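Local atomic coordinates of major pilin backbone protein T-antigen, T13 (Streptococcus pyogenes, PDB entry 6BBT), a protein that serves as the major backbone pilin of the Streptococcus pyogenes pilus, a surface antigen of T serotyping whose domains are probably stabilised by internal isopeptide bonds. Residues G8-I13 with N81-T86; T57-K62 with E85-S90; S231-E236 with G261-T266. All coordinates share one frame; numbering follows the deposited sequence.

Contact 1: residues G8-I13 with N81-T86; sequences GKTLPI and NFNFET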
ATOM      1  N   GLY A   8     -29.302  -1.678 -15.097  1.00 45.48           N
ATOM      2  CA  GLY A   8     -29.566  -1.205 -13.748  1.00 44.34           C
ATOM      3  C   GLY A   8     -29.147   0.233 -13.547  1.00 44.47           C
ATOM      4  O   GLY A   8     -29.006   0.994 -14.510  1.00 44.80           O
ATOM      5  N   LYS A   9     -28.952   0.584 -12.280  1.00 43.08           N
ATOM      6  CA  LYS A   9     -28.730   1.956 -11.853  1.00 44.28           C
ATOM      7  C   LYS A   9     -27.399   2.180 -11.136  1.00 40.31           C
ATOM      8  O   LYS A   9     -27.150   3.285 -10.641  1.00 38.15           O
ATOM      9  CB  LYS A   9     -29.865   2.372 -10.918  1.00 47.51           C
ATOM     10  CG  LYS A   9     -31.235   1.938 -11.402  1.00 50.75           C
ATOM     11  CD  LYS A   9     -32.338   2.652 -10.640  1.00 53.77           C
ATOM     12  CE  LYS A   9     -33.686   2.439 -11.312  1.00 55.05           C
ATOM     13  NZ  LYS A   9     -34.014   0.994 -11.473  1.00 53.89           N
ATOM     14  N   THR A  10     -26.554   1.150 -11.082  1.00 39.39           N
ATOM     15  CA  THR A  10     -25.299   1.216 -10.333  1.00 36.85           C
ATOM     16  C   THR A  10     -24.124   0.874 -11.223  1.00 33.27           C
ATOM     17  O   THR A  10     -24.244   0.093 -12.169  1.00 32.90           O
ATOM     18  CB  THR A  10     -25.291   0.245  -9.147  1.00 37.26           C
ATOM     19  OG1 THR A  10     -25.431  -1.090  -9.632  1.00 40.15           O
ATOM     20  CG2 THR A  10     -26.416   0.562  -8.192  1.00 37.33           C
ATOM     21  N   LEU A  11     -22.984   1.473 -10.902  1.00 29.54           N
ATOM     22  CA  LEU A  11     -21.746   1.194 -11.586  1.00 28.16           C
ATOM     23  C   LEU A  11     -20.850   0.420 -10.617  1.00 26.38           C
ATOM     24  O   LEU A  11     -20.418   0.980  -9.630  1.00 24.69           O
ATOM     25  CB  LEU A  11     -21.091   2.504 -11.969  1.00 28.52           C
ATOM     26  CG  LEU A  11     -19.683   2.452 -12.540  1.00 28.06           C
ATOM     27  CD1 LEU A  11     -19.671   1.734 -13.879  1.00 28.84           C
ATOM     28  CD2 LEU A  11     -19.170   3.873 -12.659  1.00 28.60           C
ATOM     29  N   PRO A  12     -20.585  -0.865 -10.886  1.00 26.65           N
ATOM     30  CA  PRO A  12     -19.600  -1.578 -10.051  1.00 25.76           C
ATOM     31  C   PRO A  12     -18.159  -1.104 -10.271  1.00 24.32           C
ATOM     32  O   PRO A  12     -17.798  -0.712 -11.378  1.00 24.04           O
ATOM     33  CB  PRO A  12     -19.767  -3.047 -10.460  1.00 27.10           C
ATOM     34  CG  PRO A  12     -20.533  -3.041 -11.729  1.00 27.90           C
ATOM     35  CD  PRO A  12     -21.328  -1.774 -11.776  1.00 27.38           C
ATOM     36  N   ILE A  13     -17.370  -1.123  -9.199  1.00 22.65           N
ATOM     37  CA  ILE A  13     -15.936  -0.858  -9.234  1.00 22.34           C
ATOM     38  C   ILE A  13     -15.224  -2.056  -8.588  1.00 21.90           C
ATOM     39  O   ILE A  13     -15.641  -2.532  -7.520  1.00 21.00           O
ATOM     40  CB  ILE A  13     -15.534   0.405  -8.426  1.00 22.54           C
ATOM     41  CG1 ILE A  13     -16.370   1.641  -8.799  1.00 23.04           C
ATOM     42  CG2 ILE A  13     -14.040   0.691  -8.587  1.00 23.06           C
ATOM     43  CD1 ILE A  13     -16.204   2.127 -10.232  1.00 23.63           C
ATOM     44  N   ASN A  81     -19.199   0.510  -5.428  1.00 26.39           N
ATOM     45  CA  ASN A  81     -19.998   0.977  -6.558  1.00 28.18           C
ATOM     46  C   ASN A  81     -20.322   2.452  -6.457  1.00 26.59           C
ATOM     47  O   ASN A  81     -20.119   3.075  -5.427  1.00 25.84           O
ATOM     48  CB  ASN A  81     -21.285   0.142  -6.687  1.00 30.19           C
ATOM     49  CG  ASN A  81     -22.229   0.345  -5.527  1.00 33.25           C
ATOM     50  OD1 ASN A  81     -22.971   1.322  -5.481  1.00 35.47           O
ATOM     51  ND2 ASN A  81     -22.202  -0.574  -4.578  1.00 38.20           N
ATOM     52  N   PHE A  82     -20.798   3.006  -7.563  1.00 25.69           N
ATOM     53  CA  PHE A  82     -21.476   4.286  -7.551  1.00 24.73           C
ATOM     54  C   PHE A  82     -22.936   4.014  -7.834  1.00 26.78           C
ATOM     55  O   PHE A  82     -23.277   3.104  -8.593  1.00 27.16           O
ATOM     56  CB  PHE A  82     -20.910   5.192  -8.614  1.00 23.87           C
ATOM     57  CG  PHE A  82     -19.520   5.639  -8.342  1.00 23.20           C
ATOM     58  CD1 PHE A  82     -19.276   6.680  -7.454  1.00 23.13           C
ATOM     59  CD2 PHE A  82     -18.453   5.049  -8.999  1.00 22.88           C
ATOM     60  CE1 PHE A  82     -17.987   7.120  -7.229  1.00 23.13           C
ATOM     61  CE2 PHE A  82     -17.164   5.481  -8.780  1.00 23.26           C
ATOM     62  CZ  PHE A  82     -16.930   6.518  -7.894  1.00 23.39           C
ATOM     63  N   ASN A  83     -23.801   4.810  -7.223  1.00 29.91           N
ATOM     64  CA  ASN A  83     -25.216   4.594  -7.342  1.00 31.14           C
ATOM     65  C   ASN A  83     -25.884   5.790  -8.002  1.00 32.03           C
ATOM     66  O   ASN A  83     -25.885   6.890  -7.444  1.00 32.04           O
ATOM     67  CB  ASN A  83     -25.796   4.334  -5.969  1.00 33.04           C
ATOM     68  CG  ASN A  83     -27.258   3.977  -6.024  1.00 34.92           C
ATOM     69  OD1 ASN A  83     -27.792   3.641  -7.084  1.00 34.68           O
ATOM     70  ND2 ASN A  83     -27.920   4.067  -4.883  1.00 37.94           N
ATOM     71  N   PHE A  84     -26.438   5.561  -9.194  1.00 32.97           N
ATOM     72  CA  PHE A  84     -27.140   6.601  -9.946  1.00 35.12           C
ATOM     73  C   PHE A  84     -28.644   6.675  -9.643  1.00 39.34           C
ATOM     74  O   PHE A  84     -29.287   7.663 -10.014  1.00 40.98           O
ATOM     75  CB  PHE A  84     -26.900   6.429 -11.450  1.00 33.29           C
ATOM     76  CG  PHE A  84     -25.458   6.568 -11.838  1.00 31.88           C
ATOM     77  CD1 PHE A  84     -24.867   7.823 -11.894  1.00 30.25           C
ATOM     78  CD2 PHE A  84     -24.687   5.447 -12.123  1.00 31.79           C
ATOM     79  CE1 PHE A  84     -23.532   7.963 -12.233  1.00 30.21           C
ATOM     80  CE2 PHE A  84     -23.357   5.581 -12.468  1.00 31.32           C
ATOM     81  CZ  PHE A  84     -22.776   6.837 -12.520  1.00 30.72           C
ATOM     82  N   GLU A  85     -29.192   5.653  -8.973  1.00 43.74           N
ATOM     83  CA  GLU A  85     -30.580   5.663  -8.472  1.00 48.99           C
ATOM     84  C   GLU A  85     -30.960   6.957  -7.761  1.00 47.71           C
ATOM     85  O   GLU A  85     -32.094   7.413  -7.888  1.00 50.13           O
ATOM     86  CB  GLU A  85     -30.800   4.487  -7.503  1.00 54.73           C
ATOM     87  CG  GLU A  85     -32.146   4.411  -6.778  1.00 59.94           C
ATOM     88  CD  GLU A  85     -33.288   4.011  -7.690  1.00 65.99           C
ATOM     89  OE1 GLU A  85     -33.917   2.962  -7.429  1.00 73.61           O
ATOM     90  OE2 GLU A  85     -33.561   4.731  -8.676  1.00 70.54           O
ATOM     91  N   THR A  86     -30.015   7.530  -7.015  1.00 43.95           N
ATOM     92  CA  THR A  86     -30.265   8.695  -6.169  1.00 41.79           C
ATOM     93  C   THR A  86     -30.238  10.047  -6.895  1.00 41.23           C
ATOM     94  O   THR A  86     -30.476  11.074  -6.273  1.00 41.06           O
ATOM     95  CB  THR A  86     -29.242   8.746  -5.000  1.00 41.95           C
ATOM     96  OG1 THR A  86     -27.924   8.980  -5.508  1.00 40.28           O
ATOM     97  CG2 THR A  86     -29.255   7.436  -4.194  1.00 40.34           C
TER
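K9, L11 and F82 have the largest buried areas of the residues in this contact, where the start of strand 10-17 runs antiparallel to the end of strand 77-83. The ladder itself is regular: L11 N gives a nearly straight bond to F82 O (2.8 Å, 166°), and F82 N returns one to L11 O. P12 sits opposite N81 in a non-hydrogen-bonded pair, a place where the missing N-H of proline costs this pairing nothing. One step further along, F84 N donates to K9 O at 2.8 Å, almost head-on to the carbonyl.

As directly paired residues, L11 and F82 put their side chains on the same face. CG anti to the backbone N (chi1 172°) carries L11 CD2 alongside F82, 3.9 Å from its CD2. L11 CB lies at the rim of the F84 ring, 3.9 Å from CE2. I13 brings its CD1 to the edge of the F82 ring, 3.8 Å from CE2. Branched aliphatic chains thus fill in around two flat rings, and F33 and I35 of strand 29-37 carry the same apolar layer further into the domain.

K9 behaves differently. Its chain crosses that of E85 at a slant, with CD 3.1 Å from E85 OE2, but a bend at chi4 (56°) leaves NZ 4.5 Å from E85 OE1, beyond a salt bridge. K9 NZ also has a long, weak ion pair with E131. E85 is in turn steadied through its backbone N, which donates to N83 OD1 from above the amide plane, closing an Asx turn.

Chemically the contact is two-sided: hydrocarbon and rings fix the buried face through shape, while beside them K9 and E85 probably attract one another only loosely, as opposite charges without direct contact.

Contact 2: residues T57-K62 with E85-S90; sequences TGLTTK and ETVTFS
With chi1 at 66°, T86 places OG1 between its own backbone N and carbonyl carbon, aimed at G58 O; V87, with CG1 anti to the backbone N (chi1 -178°), is left with CG2 directed at L59. These two rotations bring together a pair of loops that contain no regular strand here. The hydroxyl of T86 donates to G58 O, approaching somewhat out of the carbonyl plane. The measured 2.5 Å between T86 OG1 and G58 O is very short, and its exact value is doubtful.

A water extends this link: it accepts from T60 N at 2.7 Å and donates to T86 OG1 at 3.0 Å. Threonine suits the place, because a single hydroxyl both gives to a carbonyl and receives from solvent. One residue earlier along the 57-62 loop, T57 O takes the backbone N-H of T88 (3.2 Å between T88 N and T57 O), and V87 CA-H leans on the same oxygen.

G58 lies between these bonds with a positive phi (85°), a conformation that glycine adopts readily, and its lack of a side chain lets the T86 carbonyl and V87 CA come close. Below the polar layer the contact turns apolar. V87 CG2 meets L59 CB at 3.7 Å, the two side chains crossing at a slant, while V87 CG1 stands 3.7 Å above the centre of the F89 ring in its own segment. L59 continues inward to F84, I35 and Y97.

The chemistry implies two loops joined mainly through carbonyl oxygens: backbone and hydroxyl donors, with one bridging water, do in an irregular region what a strand ladder does in a sheet, and the small L59-V87 patch ties them to the hydrophobic interior.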
ATOM      1  N   THR A  57     -26.412  16.078  -9.057  1.00 43.03           N
ATOM      2  CA  THR A  57     -27.365  16.416  -7.991  1.00 43.08           C
ATOM      3  C   THR A  57     -27.924  15.144  -7.363  1.00 42.48           C
ATOM      4  O   THR A  57     -28.648  14.396  -8.018  1.00 43.17           O
ATOM      5  CB  THR A  57     -28.528  17.305  -8.512  1.00 46.16           C
ATOM      6  OG1 THR A  57     -28.023  18.615  -8.788  1.00 47.92           O
ATOM      7  CG2 THR A  57     -29.683  17.419  -7.489  1.00 45.09           C
ATOM      8  N   GLY A  58     -27.595  14.920  -6.088  1.00 40.54           N
ATOM      9  CA  GLY A  58     -27.973  13.693  -5.379  1.00 38.17           C
ATOM     10  C   GLY A  58     -27.028  12.511  -5.575  1.00 35.28           C
ATOM     11  O   GLY A  58     -27.335  11.401  -5.129  1.00 33.56           O
ATOM     12  N   LEU A  59     -25.894  12.734  -6.241  1.00 33.37           N
ATOM     13  CA  LEU A  59     -24.907  11.664  -6.486  1.00 32.36           C
ATOM     14  C   LEU A  59     -23.820  11.723  -5.435  1.00 29.36           C
ATOM     15  O   LEU A  59     -23.168  12.755  -5.269  1.00 29.61           O
ATOM     16  CB  LEU A  59     -24.257  11.812  -7.867  1.00 31.72           C
ATOM     17  CG  LEU A  59     -23.217  10.755  -8.284  1.00 30.72           C
ATOM     18  CD1 LEU A  59     -23.841   9.376  -8.468  1.00 30.64           C
ATOM     19  CD2 LEU A  59     -22.556  11.219  -9.564  1.00 30.65           C
ATOM     20  N   THR A  60     -23.608  10.604  -4.747  1.00 29.78           N
ATOM     21  CA  THR A  60     -22.419  10.442  -3.920  1.00 29.23           C
ATOM     22  C   THR A  60     -21.250  10.238  -4.883  1.00 27.33           C
ATOM     23  O   THR A  60     -21.229   9.254  -5.631  1.00 29.35           O
ATOM     24  CB  THR A  60     -22.586   9.252  -2.961  1.00 30.99           C
ATOM     25  OG1 THR A  60     -23.652   9.534  -2.037  1.00 31.01           O
ATOM     26  CG2 THR A  60     -21.296   8.971  -2.191  1.00 30.03           C
ATOM     27  N   THR A  61     -20.302  11.172  -4.885  1.00 26.50           N
ATOM     28  CA  THR A  61     -19.249  11.216  -5.898  1.00 26.81           C
ATOM     29  C   THR A  61     -17.943  10.488  -5.505  1.00 25.82           C
ATOM     30  O   THR A  61     -16.978  10.528  -6.259  1.00 25.32           O
ATOM     31  CB  THR A  61     -18.930  12.671  -6.288  1.00 28.03           C
ATOM     32  OG1 THR A  61     -18.537  13.403  -5.129  1.00 30.02           O
ATOM     33  CG2 THR A  61     -20.160  13.337  -6.931  1.00 29.08           C
ATOM     34  N   LYS A  62     -17.935   9.853  -4.329  1.00 26.55           N
ATOM     35  CA  LYS A  62     -16.798   9.081  -3.804  1.00 27.35           C
ATOM     36  C   LYS A  62     -17.258   7.661  -3.472  1.00 25.67           C
ATOM     37  O   LYS A  62     -18.326   7.467  -2.887  1.00 25.82           O
ATOM     38  CB  LYS A  62     -16.240   9.705  -2.525  1.00 29.58           C
ATOM     39  CG  LYS A  62     -15.902  11.185  -2.591  1.00 32.18           C
ATOM     40  CD  LYS A  62     -14.742  11.472  -3.518  1.00 34.05           C
ATOM     41  CE  LYS A  62     -14.216  12.877  -3.268  1.00 36.02           C
ATOM     42  NZ  LYS A  62     -13.130  13.277  -4.203  1.00 37.27           N
ATOM     43  N   GLU A  85     -29.192   5.653  -8.973  1.00 43.74           N
ATOM     44  CA  GLU A  85     -30.580   5.663  -8.472  1.00 48.99           C
ATOM     45  C   GLU A  85     -30.960   6.957  -7.761  1.00 47.71           C
ATOM     46  O   GLU A  85     -32.094   7.413  -7.888  1.00 50.13           O
ATOM     47  CB  GLU A  85     -30.800   4.487  -7.503  1.00 54.73           C
ATOM     48  CG  GLU A  85     -32.146   4.411  -6.778  1.00 59.94           C
ATOM     49  CD  GLU A  85     -33.288   4.011  -7.690  1.00 65.99           C
ATOM     50  OE1 GLU A  85     -33.917   2.962  -7.429  1.00 73.61           O
ATOM     51  OE2 GLU A  85     -33.561   4.731  -8.676  1.00 70.54           O
ATOM     52  N   THR A  86     -30.015   7.530  -7.015  1.00 43.95           N
ATOM     53  CA  THR A  86     -30.265   8.695  -6.169  1.00 41.79           C
ATOM     54  C   THR A  86     -30.238  10.047  -6.895  1.00 41.23           C
ATOM     55  O   THR A  86     -30.476  11.074  -6.273  1.00 41.06           O
ATOM     56  CB  THR A  86     -29.242   8.746  -5.000  1.00 41.95           C
ATOM     57  OG1 THR A  86     -27.924   8.980  -5.508  1.00 40.28           O
ATOM     58  CG2 THR A  86     -29.255   7.436  -4.194  1.00 40.34           C
ATOM     59  N   VAL A  87     -29.954  10.062  -8.195  1.00 41.22           N
ATOM     60  CA  VAL A  87     -29.727  11.305  -8.921  1.00 42.48           C
ATOM     61  C   VAL A  87     -31.026  11.824  -9.563  1.00 45.11           C
ATOM     62  O   VAL A  87     -31.822  11.033 -10.077  1.00 44.63           O
ATOM     63  CB  VAL A  87     -28.654  11.093 -10.013  1.00 43.85           C
ATOM     64  CG1 VAL A  87     -28.354  12.391 -10.771  1.00 43.46           C
ATOM     65  CG2 VAL A  87     -27.378  10.525  -9.386  1.00 43.69           C
ATOM     66  N   THR A  88     -31.216  13.147  -9.539  1.00 44.65           N
ATOM     67  CA  THR A  88     -32.297  13.800 -10.282  1.00 45.14           C
ATOM     68  C   THR A  88     -31.768  14.276 -11.636  1.00 42.13           C
ATOM     69  O   THR A  88     -31.071  15.293 -11.725  1.00 42.86           O
ATOM     70  CB  THR A  88     -32.909  14.988  -9.505  1.00 46.57           C
ATOM     71  OG1 THR A  88     -33.290  14.554  -8.197  1.00 46.95           O
ATOM     72  CG2 THR A  88     -34.157  15.537 -10.225  1.00 46.31           C
ATOM     73  N   PHE A  89     -32.086  13.517 -12.678  1.00 42.50           N
ATOM     74  CA  PHE A  89     -31.749  13.891 -14.051  1.00 44.87           C
ATOM     75  C   PHE A  89     -32.847  14.783 -14.641  1.00 48.62           C
ATOM     76  O   PHE A  89     -34.028  14.470 -14.532  1.00 52.60           O
ATOM     77  CB  PHE A  89     -31.579  12.648 -14.918  1.00 43.78           C
ATOM     78  CG  PHE A  89     -30.418  11.771 -14.517  1.00 41.93           C
ATOM     79  CD1 PHE A  89     -29.111  12.146 -14.820  1.00 41.06           C
ATOM     80  CD2 PHE A  89     -30.630  10.553 -13.857  1.00 41.08           C
ATOM     81  CE1 PHE A  89     -28.040  11.329 -14.468  1.00 39.65           C
ATOM     82  CE2 PHE A  89     -29.559   9.737 -13.499  1.00 39.46           C
ATOM     83  CZ  PHE A  89     -28.264  10.124 -13.812  1.00 37.94           C
ATOM     84  N   SER A  90     -32.451  15.883 -15.274  1.00 53.13           N
ATOM     85  CA  SER A  90     -33.401  16.844 -15.855  1.00 53.24           C
ATOM     86  C   SER A  90     -34.118  16.360 -17.131  1.00 55.13           C
ATOM     87  O   SER A  90     -35.146  16.929 -17.498  1.00 59.22           O
ATOM     88  CB  SER A  90     -32.697  18.178 -16.129  1.00 51.81           C
ATOM     89  OG  SER A  90     -31.459  17.971 -16.777  1.00 49.70           O
TER
HETATM   90  O   HOH W   1     -25.035   8.319  -4.989  1.00 32.37           O

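Contact 3: residues S231-E236 with G261-T266; sequences SYKLTE and GNLQKT
The carbonyl oxygen of Q264 receives the N-H of Y232, with Y232 N 2.8 Å from Q264 O (162°), and the weaker CA-H of S231, whose CA lies 3.2 Å from that oxygen; it also lies over one face of the Y232 ring. The partner bond, Q264 N to Y232 O, completes a hydrogen-bonded antiparallel pair.

Y232 and Q264, directly paired, project from the same face and lie side by side. The tyrosine takes chi1 63°, which carries the ring across to its neighbour, and Q264 CB sits over the ring face, 4.0 Å from its centroid, in a CH-pi contact. Q264 CG moves further out, 3.3 Å from Y232 OH, whose polar need is met by D271. T266 CG2 touches the ring at its edge. Glutamine suits the spot because its methylenes can cover an aromatic face before the chain bends the amide away.

Beyond this pair the regular pattern lapses. It is G261 N, in a glycine with positive phi, that bonds to L234 O at 2.8 Å, while the hydroxyl of Y258 is inserted between L234 N and N262 O, bonding to both. On the other face K233 runs its aliphatic chain past the carbonyls of G261 and N262 until CE lies 4.0 Å from L263 CD2, and that same CD2 meets S231 CB at 3.9 Å.

Strand 264-265 is an outermost strand, within this chain, of a four-stranded antiparallel sheet; strand 231-236 lies inside it, hydrogen-bonded on its other flank to strand 176-183. Y232 and L234 pack inward against strands 148-166 and 271-279, and Q264 against L248 of strand 242-250. At the far end of strand 231-236, E236, which takes no part in the contact, makes a weak hydrogen bond with K163; this may belong to the isopeptide site of the domain.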
ATOM      1  N   SER A 231       8.978   2.640  11.546  1.00 20.01           N
ATOM      2  CA  SER A 231      10.185   3.050  12.216  1.00 19.85           C
ATOM      3  C   SER A 231      10.669   1.908  13.099  1.00 18.82           C
ATOM      4  O   SER A 231       9.863   1.132  13.619  1.00 19.49           O
ATOM      5  CB  SER A 231       9.943   4.300  13.029  1.00 21.07           C
ATOM      6  OG  SER A 231       9.691   5.397  12.181  1.00 23.63           O
ATOM      7  N   TYR A 232      11.980   1.790  13.235  1.00 16.93           N
ATOM      8  CA  TYR A 232      12.585   0.799  14.116  1.00 16.79           C
ATOM      9  C   TYR A 232      13.695   1.413  14.954  1.00 17.42           C
ATOM     10  O   TYR A 232      14.247   2.445  14.599  1.00 16.84           O
ATOM     11  CB  TYR A 232      13.149  -0.383  13.321  1.00 16.51           C
ATOM     12  CG  TYR A 232      14.272  -0.045  12.366  1.00 16.73           C
ATOM     13  CD1 TYR A 232      15.602  -0.016  12.792  1.00 17.19           C
ATOM     14  CD2 TYR A 232      14.009   0.252  11.024  1.00 17.00           C
ATOM     15  CE1 TYR A 232      16.638   0.289  11.914  1.00 16.56           C
ATOM     16  CE2 TYR A 232      15.036   0.558  10.144  1.00 17.04           C
ATOM     17  CZ  TYR A 232      16.343   0.581  10.595  1.00 17.25           C
ATOM     18  OH  TYR A 232      17.367   0.876   9.718  1.00 19.08           O
ATOM     19  N   LYS A 233      14.020   0.765  16.064  1.00 17.67           N
ATOM     20  CA  LYS A 233      15.235   1.099  16.761  1.00 19.08           C
ATOM     21  C   LYS A 233      15.984  -0.158  17.185  1.00 17.62           C
ATOM     22  O   LYS A 233      15.377  -1.179  17.543  1.00 15.40           O
ATOM     23  CB  LYS A 233      14.989   2.052  17.918  1.00 22.68           C
ATOM     24  CG  LYS A 233      14.196   1.501  19.051  1.00 25.53           C
ATOM     25  CD  LYS A 233      14.200   2.456  20.245  1.00 28.89           C
ATOM     26  CE  LYS A 233      13.281   3.643  20.030  1.00 30.50           C
ATOM     27  NZ  LYS A 233      12.811   4.205  21.335  1.00 32.70           N
ATOM     28  N   LEU A 234      17.303  -0.071  17.082  1.00 17.09           N
ATOM     29  CA  LEU A 234      18.203  -1.170  17.405  1.00 17.64           C
ATOM     30  C   LEU A 234      19.105  -0.703  18.525  1.00 18.39           C
ATOM     31  O   LEU A 234      19.646   0.391  18.467  1.00 18.18           O
ATOM     32  CB  LEU A 234      19.046  -1.548  16.192  1.00 17.85           C
ATOM     33  CG  LEU A 234      20.054  -2.691  16.399  1.00 18.21           C
ATOM     34  CD1 LEU A 234      19.338  -4.009  16.660  1.00 18.13           C
ATOM     35  CD2 LEU A 234      20.990  -2.789  15.200  1.00 18.17           C
ATOM     36  N   THR A 235      19.251  -1.524  19.553  1.00 18.97           N
ATOM     37  CA  THR A 235      20.231  -1.275  20.598  1.00 19.11           C
ATOM     38  C   THR A 235      21.084  -2.517  20.794  1.00 19.17           C
ATOM     39  O   THR A 235      20.720  -3.610  20.348  1.00 17.07           O
ATOM     40  CB  THR A 235      19.556  -0.933  21.931  1.00 19.62           C
ATOM     41  OG1 THR A 235      18.702  -2.004  22.306  1.00 19.35           O
ATOM     42  CG2 THR A 235      18.733   0.313  21.829  1.00 20.31           C
ATOM     43  N   GLU A 236      22.229  -2.331  21.435  1.00 19.95           N
ATOM     44  CA  GLU A 236      23.093  -3.438  21.839  1.00 21.25           C
ATOM     45  C   GLU A 236      23.392  -3.246  23.303  1.00 21.69           C
ATOM     46  O   GLU A 236      23.752  -2.162  23.717  1.00 23.29           O
ATOM     47  CB  GLU A 236      24.410  -3.458  21.038  1.00 22.38           C
ATOM     48  CG  GLU A 236      25.238  -4.746  21.219  1.00 23.71           C
ATOM     49  CD  GLU A 236      26.679  -4.614  20.731  1.00 24.92           C
ATOM     50  OE1 GLU A 236      26.965  -5.000  19.580  1.00 28.43           O
ATOM     51  OE2 GLU A 236      27.535  -4.126  21.499  1.00 24.02           O
ATOM     52  N   GLY A 261      19.780   3.013  19.504  1.00 20.80           N
ATOM     53  CA  GLY A 261      18.686   3.595  20.314  1.00 20.76           C
ATOM     54  C   GLY A 261      17.829   4.646  19.613  1.00 20.68           C
ATOM     55  O   GLY A 261      16.760   5.001  20.123  1.00 20.86           O
ATOM     56  N   ASN A 262      18.277   5.132  18.458  1.00 20.19           N
ATOM     57  CA  ASN A 262      17.531   6.123  17.675  1.00 23.19           C
ATOM     58  C   ASN A 262      16.524   5.472  16.733  1.00 22.30           C
ATOM     59  O   ASN A 262      16.792   4.423  16.190  1.00 22.52           O
ATOM     60  CB  ASN A 262      18.468   7.007  16.825  1.00 23.72           C
ATOM     61  CG  ASN A 262      19.133   8.125  17.625  1.00 26.66           C
ATOM     62  OD1 ASN A 262      19.169   9.254  17.169  1.00 32.69           O
ATOM     63  ND2 ASN A 262      19.677   7.815  18.787  1.00 26.44           N
ATOM     64  N   LEU A 263      15.383   6.124  16.530  1.00 23.19           N
ATOM     65  CA  LEU A 263      14.400   5.685  15.542  1.00 24.18           C
ATOM     66  C   LEU A 263      14.910   5.919  14.154  1.00 23.70           C
ATOM     67  O   LEU A 263      15.425   6.988  13.869  1.00 24.67           O
ATOM     68  CB  LEU A 263      13.070   6.423  15.670  1.00 26.27           C
ATOM     69  CG  LEU A 263      12.034   5.885  16.651  1.00 29.34           C
ATOM     70  CD1 LEU A 263      10.766   6.719  16.494  1.00 32.00           C
ATOM     71  CD2 LEU A 263      11.744   4.404  16.448  1.00 29.78           C
ATOM     72  N   GLN A 264      14.753   4.915  13.294  1.00 21.75           N
ATOM     73  CA  GLN A 264      15.062   5.028  11.885  1.00 21.48           C
ATOM     74  C   GLN A 264      13.815   4.597  11.107  1.00 21.11           C
ATOM     75  O   GLN A 264      13.210   3.593  11.435  1.00 18.20           O
ATOM     76  CB  GLN A 264      16.246   4.119  11.551  1.00 21.99           C
ATOM     77  CG  GLN A 264      16.650   4.062  10.089  1.00 22.55           C
ATOM     78  CD  GLN A 264      17.114   5.403   9.540  1.00 23.05           C
ATOM     79  OE1 GLN A 264      17.736   6.194  10.246  1.00 23.57           O
ATOM     80  NE2 GLN A 264      16.818   5.651   8.278  1.00 22.96           N
ATOM     81  N   LYS A 265      13.442   5.367  10.087  1.00 21.31           N
ATOM     82  CA  LYS A 265      12.269   5.047   9.279  1.00 22.43           C
ATOM     83  C   LYS A 265      12.683   4.223   8.061  1.00 21.33           C
ATOM     84  O   LYS A 265      13.679   4.555   7.409  1.00 21.22           O
ATOM     85  CB  LYS A 265      11.581   6.328   8.832  1.00 25.51           C
ATOM     86  CG  LYS A 265      10.264   6.060   8.123  1.00 30.34           C
ATOM     87  CD  LYS A 265       9.555   7.327   7.659  1.00 33.50           C
ATOM     88  CE  LYS A 265       8.421   7.699   8.594  1.00 38.34           C
ATOM     89  NZ  LYS A 265       7.627   8.844   8.064  1.00 43.64           N
ATOM     90  N   THR A 266      11.923   3.175   7.736  1.00 19.72           N
ATOM     91  CA  THR A 266      12.206   2.381   6.548  1.00 19.92           C
ATOM     92  C   THR A 266      11.659   3.111   5.324  1.00 20.93           C
ATOM     93  O   THR A 266      10.622   3.767   5.403  1.00 19.90           O
ATOM     94  CB  THR A 266      11.570   0.966   6.599  1.00 19.60           C
ATOM     95  OG1 THR A 266      10.148   1.061   6.515  1.00 18.94           O
ATOM     96  CG2 THR A 266      11.962   0.223   7.886  1.00 19.08           C
TER

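Contacts 1 and 2 are neighbours, their centres 10 Å apart, and the chain passes directly from one to the other through the shared residues E85 and T86. L59 CD1 of contact 2 packs 3.4 Å from N83 O of contact 1, and the F82 ring rests on the backbone of T60 and T61. Both lie in the first domain, on the same side of the chain's centre. Contact 3 belongs to the second domain: its centre is 47 Å from that of contact 1 and 50 Å from that of contact 2, on the opposite side of the chain's centre. Strand 148-166, interrupted by a bulge or short loop, touches both regions, contact 1 through I148 and F150 and contact 3 through L159 and I161.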